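Local coordinates for protein geobacter metallireducens SMUG1 (Geobacter metallireducens, PDB 5H9I) that belongs to the uracil DNA glycosylase superfamily as a bacterial SMUG1 and holds a xanthine molecule in its pocket, at residues F23-L34 with P142-I153. Numbering follows the deposited sequence.
Sequences FSSPVAHVYNPL and PLLFLTAEGGNI
The ring of Pro142 packs against the branched end of Leu34, with CG 3.7 Å from Leu34 CD1, just where 23-34 turns into a helix that Asn32 N-caps, OD1 accepting from Leu34 N, which sits above the plane of the amide carbonyl. Leu143 divides its methyl groups: CD2 lies 3.5 Å from Asn32 CB, whereas CD1 reaches toward Val30 and Phe23, and Leu18 and Leu166 of two flanking helices touch the same side chain. Leu144 begins the paired strand, exchanging both backbone bonds with Tyr31; the two side chains lie side by side, pointing the same way, with Leu144 CD2 3.7 Å from CD2 of Tyr31. The ring of Phe145 projects from the opposite face to Leu144 and Tyr31, next to Val30. With CG anti to the carbonyl carbon (chi1 -58°), it presents an edge to Phe23, and CE1 stands 3.6 Å above the centre of the Phe23 ring in a T-shaped stack whose planes meet at 63°. Leu146 brings CD1 to 3.6 Å from Tyr31 OH, a hydroxyl that bonds to Lys100 O and His97 N. Its carbonyl oxygen is gripped twice, by Ala28 N in the carbonyl plane and by His29 N tilted from it, and Leu146 N returns a bond to His29 O. Beyond this, Thr147 CA-H points at Pro26 O at a nearly straight 160°. One water joins that same oxygen to Ala148 N, and a second, in the plane of the imidazole, links His29 NE2 to Ala148 O. Past the type I turn from Thr147 to Gly150, Ile153 CD1 reaches back to Pro26 and Val27, 3.6 Å from Val27 CA. Ala28 and His29 opposite Leu146 form a classic beta bulge, set in a small antiparallel sheet of three strands, in which 144-146 is central, separate from the parallel sheet of this UDG-like fold.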
loop_
_atom_site.group_PDB
_atom_site.type_symbol
_atom_site.label_atom_id
_atom_site.label_comp_id
_atom_site.label_asym_id
_atom_site.label_seq_id
_atom_site.Cartn_x
_atom_site.Cartn_y
_atom_site.Cartn_z
ATOM N N PHE A 23 -0.270 19.285 -7.355
ATOM C CA PHE A 23 -0.539 19.488 -5.957
ATOM C C PHE A 23 0.143 20.778 -5.528
ATOM O O PHE A 23 1.223 21.070 -5.993
ATOM C CB PHE A 23 -0.061 18.316 -5.113
ATOM C CG PHE A 23 -0.629 16.997 -5.566
ATOM C CD1 PHE A 23 -1.848 16.566 -5.048
ATOM C CD2 PHE A 23 0.041 16.216 -6.532
ATOM C CE1 PHE A 23 -2.405 15.383 -5.476
ATOM C CE2 PHE A 23 -0.505 14.993 -6.916
ATOM C CZ PHE A 23 -1.741 14.620 -6.418
ATOM N N SER A 24 -0.493 21.496 -4.630
ATOM C CA SER A 24 0.057 22.783 -4.182
ATOM C C SER A 24 -0.017 22.876 -2.699
ATOM O O SER A 24 -0.483 21.958 -2.024
ATOM C CB SER A 24 -0.667 23.938 -4.841
ATOM O OG SER A 24 -2.055 23.852 -4.650
ATOM N N SER A 25 0.468 24.011 -2.181
ATOM C CA SER A 25 0.584 24.225 -0.754
ATOM C C SER A 25 -0.730 23.768 -0.060
ATOM O O SER A 25 -1.798 23.994 -0.597
ATOM C CB SER A 25 0.910 25.731 -0.486
ATOM O OG SER A 25 1.656 25.913 0.703
ATOM N N PRO A 26 -0.650 23.064 1.116
ATOM C CA PRO A 26 0.629 22.903 1.771
ATOM C C PRO A 26 1.512 21.723 1.261
ATOM O O PRO A 26 2.551 21.440 1.873
ATOM C CB PRO A 26 0.232 22.563 3.186
ATOM C CG PRO A 26 -0.892 21.652 2.986
ATOM C CD PRO A 26 -1.646 22.211 1.791
ATOM N N VAL A 27 1.120 21.072 0.181
ATOM C CA VAL A 27 2.079 20.109 -0.464
ATOM C C VAL A 27 3.232 20.844 -1.105
ATOM O O VAL A 27 3.032 21.662 -1.985
ATOM C CB VAL A 27 1.370 19.243 -1.541
ATOM C CG1 VAL A 27 2.317 18.186 -2.136
ATOM C CG2 VAL A 27 0.109 18.554 -0.975
ATOM N N ALA A 28 4.452 20.533 -0.670
ATOM C CA ALA A 28 5.655 20.976 -1.342
ATOM C C ALA A 28 6.386 19.897 -2.076
ATOM O O ALA A 28 7.168 20.195 -2.967
ATOM C CB ALA A 28 6.607 21.633 -0.370
ATOM N N HIS A 29 6.240 18.610 -1.651
ATOM C CA HIS A 29 7.018 17.547 -2.247
ATOM C C HIS A 29 6.061 16.333 -2.424
ATOM O O HIS A 29 5.239 16.077 -1.554
ATOM C CB HIS A 29 8.099 17.026 -1.342
ATOM C CG HIS A 29 9.034 18.089 -0.940
ATOM N ND1 HIS A 29 10.160 18.348 -1.684
ATOM C CD2 HIS A 29 9.030 18.979 0.086
ATOM C CE1 HIS A 29 10.818 19.361 -1.142
ATOM N NE2 HIS A 29 10.138 19.787 -0.101
ATOM N N VAL A 30 6.260 15.655 -3.521
ATOM C CA VAL A 30 5.488 14.439 -3.821
ATOM C C VAL A 30 6.478 13.368 -4.211
ATOM O O VAL A 30 7.218 13.534 -5.171
ATOM C CB VAL A 30 4.469 14.684 -4.941
ATOM C CG1 VAL A 30 3.698 13.413 -5.295
ATOM C CG2 VAL A 30 3.477 15.764 -4.563
ATOM N N TYR A 31 6.481 12.240 -3.490
ATOM C CA TYR A 31 7.316 11.103 -3.810
ATOM C C TYR A 31 6.490 9.991 -4.485
ATOM O O TYR A 31 5.493 9.652 -4.002
ATOM C CB TYR A 31 7.907 10.474 -2.547
ATOM C CG TYR A 31 8.932 11.234 -1.703
ATOM C CD1 TYR A 31 9.235 12.549 -1.924
ATOM C CD2 TYR A 31 9.562 10.600 -0.694
ATOM C CE1 TYR A 31 10.160 13.196 -1.135
ATOM C CE2 TYR A 31 10.485 11.230 0.104
ATOM C CZ TYR A 31 10.784 12.527 -0.136
ATOM O OH TYR A 31 11.694 13.147 0.653
ATOM N N ASN A 32 6.993 9.428 -5.559
ATOM C CA ASN A 32 6.326 8.314 -6.272
ATOM C C ASN A 32 7.258 7.092 -6.414
ATOM O O ASN A 32 8.044 6.946 -7.357
ATOM C CB ASN A 32 5.845 8.756 -7.612
ATOM C CG ASN A 32 4.991 7.722 -8.267
ATOM O OD1 ASN A 32 4.820 6.622 -7.712
ATOM N ND2 ASN A 32 4.342 8.151 -9.357
ATOM N N PRO A 33 7.207 6.177 -5.417
ATOM C CA PRO A 33 8.055 4.998 -5.372
ATOM C C PRO A 33 7.793 4.085 -6.609
ATOM O O PRO A 33 8.631 3.221 -6.884
ATOM C CB PRO A 33 7.778 4.331 -4.027
ATOM C CG PRO A 33 6.685 5.097 -3.515
ATOM C CD PRO A 33 6.427 6.357 -4.172
ATOM N N LEU A 34 6.654 4.260 -7.284
ATOM C CA LEU A 34 6.425 3.476 -8.498
ATOM C C LEU A 34 7.426 3.815 -9.514
ATOM O O LEU A 34 7.707 2.990 -10.417
ATOM C CB LEU A 34 5.014 3.703 -9.075
ATOM C CG LEU A 34 3.859 3.453 -8.189
ATOM C CD1 LEU A 34 2.503 3.563 -8.876
ATOM C CD2 LEU A 34 3.951 2.083 -7.481
ATOM N N PRO A 142 -0.177 5.416 -4.098
ATOM C CA PRO A 142 1.256 5.128 -3.984
ATOM C C PRO A 142 2.139 6.330 -3.665
ATOM O O PRO A 142 3.340 6.131 -3.460
ATOM C CB PRO A 142 1.582 4.625 -5.351
ATOM C CG PRO A 142 0.725 5.428 -6.241
ATOM C CD PRO A 142 -0.615 5.475 -5.521
ATOM N N LEU A 143 1.570 7.512 -3.608
ATOM C CA LEU A 143 2.366 8.746 -3.412
ATOM C C LEU A 143 2.501 9.079 -1.973
ATOM O O LEU A 143 1.532 8.877 -1.193
ATOM C CB LEU A 143 1.598 9.830 -4.101
ATOM C CG LEU A 143 1.406 9.740 -5.582
ATOM C CD1 LEU A 143 0.576 10.933 -6.074
ATOM C CD2 LEU A 143 2.670 9.537 -6.370
ATOM N N LEU A 144 3.640 9.681 -1.592
ATOM C CA LEU A 144 3.856 10.282 -0.273
ATOM C C LEU A 144 3.890 11.844 -0.461
ATOM O O LEU A 144 4.479 12.268 -1.417
ATOM C CB LEU A 144 5.172 9.817 0.276
ATOM C CG LEU A 144 5.506 10.219 1.677
ATOM C CD1 LEU A 144 4.959 9.223 2.672
ATOM C CD2 LEU A 144 6.977 10.389 1.945
ATOM N N PHE A 145 3.124 12.571 0.349
ATOM C CA PHE A 145 2.984 14.002 0.266
ATOM C C PHE A 145 3.663 14.626 1.489
ATOM O O PHE A 145 3.389 14.238 2.644
ATOM C CB PHE A 145 1.484 14.350 0.217
ATOM C CG PHE A 145 0.759 13.741 -0.907
ATOM C CD1 PHE A 145 0.734 14.329 -2.153
ATOM C CD2 PHE A 145 -0.000 12.621 -0.669
ATOM C CE1 PHE A 145 0.020 13.769 -3.197
ATOM C CE2 PHE A 145 -0.702 12.027 -1.726
ATOM C CZ PHE A 145 -0.712 12.618 -2.940
ATOM N N LEU A 146 4.494 15.646 1.251
ATOM C CA LEU A 146 5.136 16.370 2.359
ATOM C C LEU A 146 4.948 17.889 2.243
ATOM O O LEU A 146 4.891 18.397 1.150
ATOM C CB LEU A 146 6.643 16.078 2.354
ATOM C CG LEU A 146 7.139 14.635 2.313
ATOM C CD1 LEU A 146 8.657 14.562 2.075
ATOM C CD2 LEU A 146 6.749 13.860 3.547
ATOM N N THR A 147 4.906 18.521 3.423
ATOM C CA THR A 147 4.973 19.975 3.477
ATOM C C THR A 147 6.367 20.426 3.154
ATOM O O THR A 147 7.340 19.642 3.149
ATOM C CB THR A 147 4.656 20.453 4.887
ATOM O OG1 THR A 147 5.701 20.050 5.792
ATOM C CG2 THR A 147 3.288 19.895 5.354
ATOM N N ALA A 148 6.494 21.736 2.979
ATOM C CA ALA A 148 7.836 22.296 2.760
ATOM C C ALA A 148 8.787 22.018 3.921
ATOM O O ALA A 148 9.995 21.969 3.729
ATOM C CB ALA A 148 7.693 23.843 2.543
ATOM N N GLU A 149 8.297 21.830 5.136
ATOM C CA GLU A 149 9.137 21.446 6.246
ATOM C C GLU A 149 9.331 19.922 6.398
ATOM O O GLU A 149 9.913 19.426 7.345
ATOM C CB GLU A 149 8.578 22.004 7.560
ATOM C CG GLU A 149 8.422 23.528 7.580
ATOM C CD GLU A 149 7.268 24.038 6.726
ATOM O OE1 GLU A 149 6.167 23.353 6.560
ATOM O OE2 GLU A 149 7.457 25.163 6.227
ATOM N N GLY A 150 8.864 19.171 5.437
ATOM C CA GLY A 150 9.131 17.733 5.494
ATOM C C GLY A 150 8.086 16.964 6.271
ATOM O O GLY A 150 8.313 15.808 6.533
ATOM N N GLY A 151 6.947 17.582 6.601
ATOM C CA GLY A 151 5.895 16.886 7.419
ATOM C C GLY A 151 4.992 16.087 6.496
ATOM O O GLY A 151 4.590 16.561 5.397
ATOM N N ASN A 152 4.587 14.916 7.020
ATOM C CA ASN A 152 3.685 14.102 6.217
ATOM C C ASN A 152 2.302 14.728 6.034
ATOM O O ASN A 152 1.750 15.302 6.969
ATOM C CB ASN A 152 3.576 12.731 6.898
ATOM C CG ASN A 152 2.971 11.709 5.961
ATOM O OD1 ASN A 152 3.477 11.509 4.861
ATOM N ND2 ASN A 152 1.862 11.123 6.370
ATOM N N ILE A 153 1.684 14.580 4.892
ATOM C CA ILE A 153 0.355 15.068 4.592
ATOM C C ILE A 153 -0.402 13.815 4.112
ATOM O O ILE A 153 -0.120 13.344 3.020
ATOM C CB ILE A 153 0.263 16.154 3.505
ATOM C CG1 ILE A 153 1.148 17.414 3.813
ATOM C CG2 ILE A 153 -1.171 16.514 3.198
ATOM C CD1 ILE A 153 1.348 18.323 2.608
HETATM O O HOH W 1 4.138 23.391 2.690
HETATM O O HOH W 2 10.975 22.085 1.219
#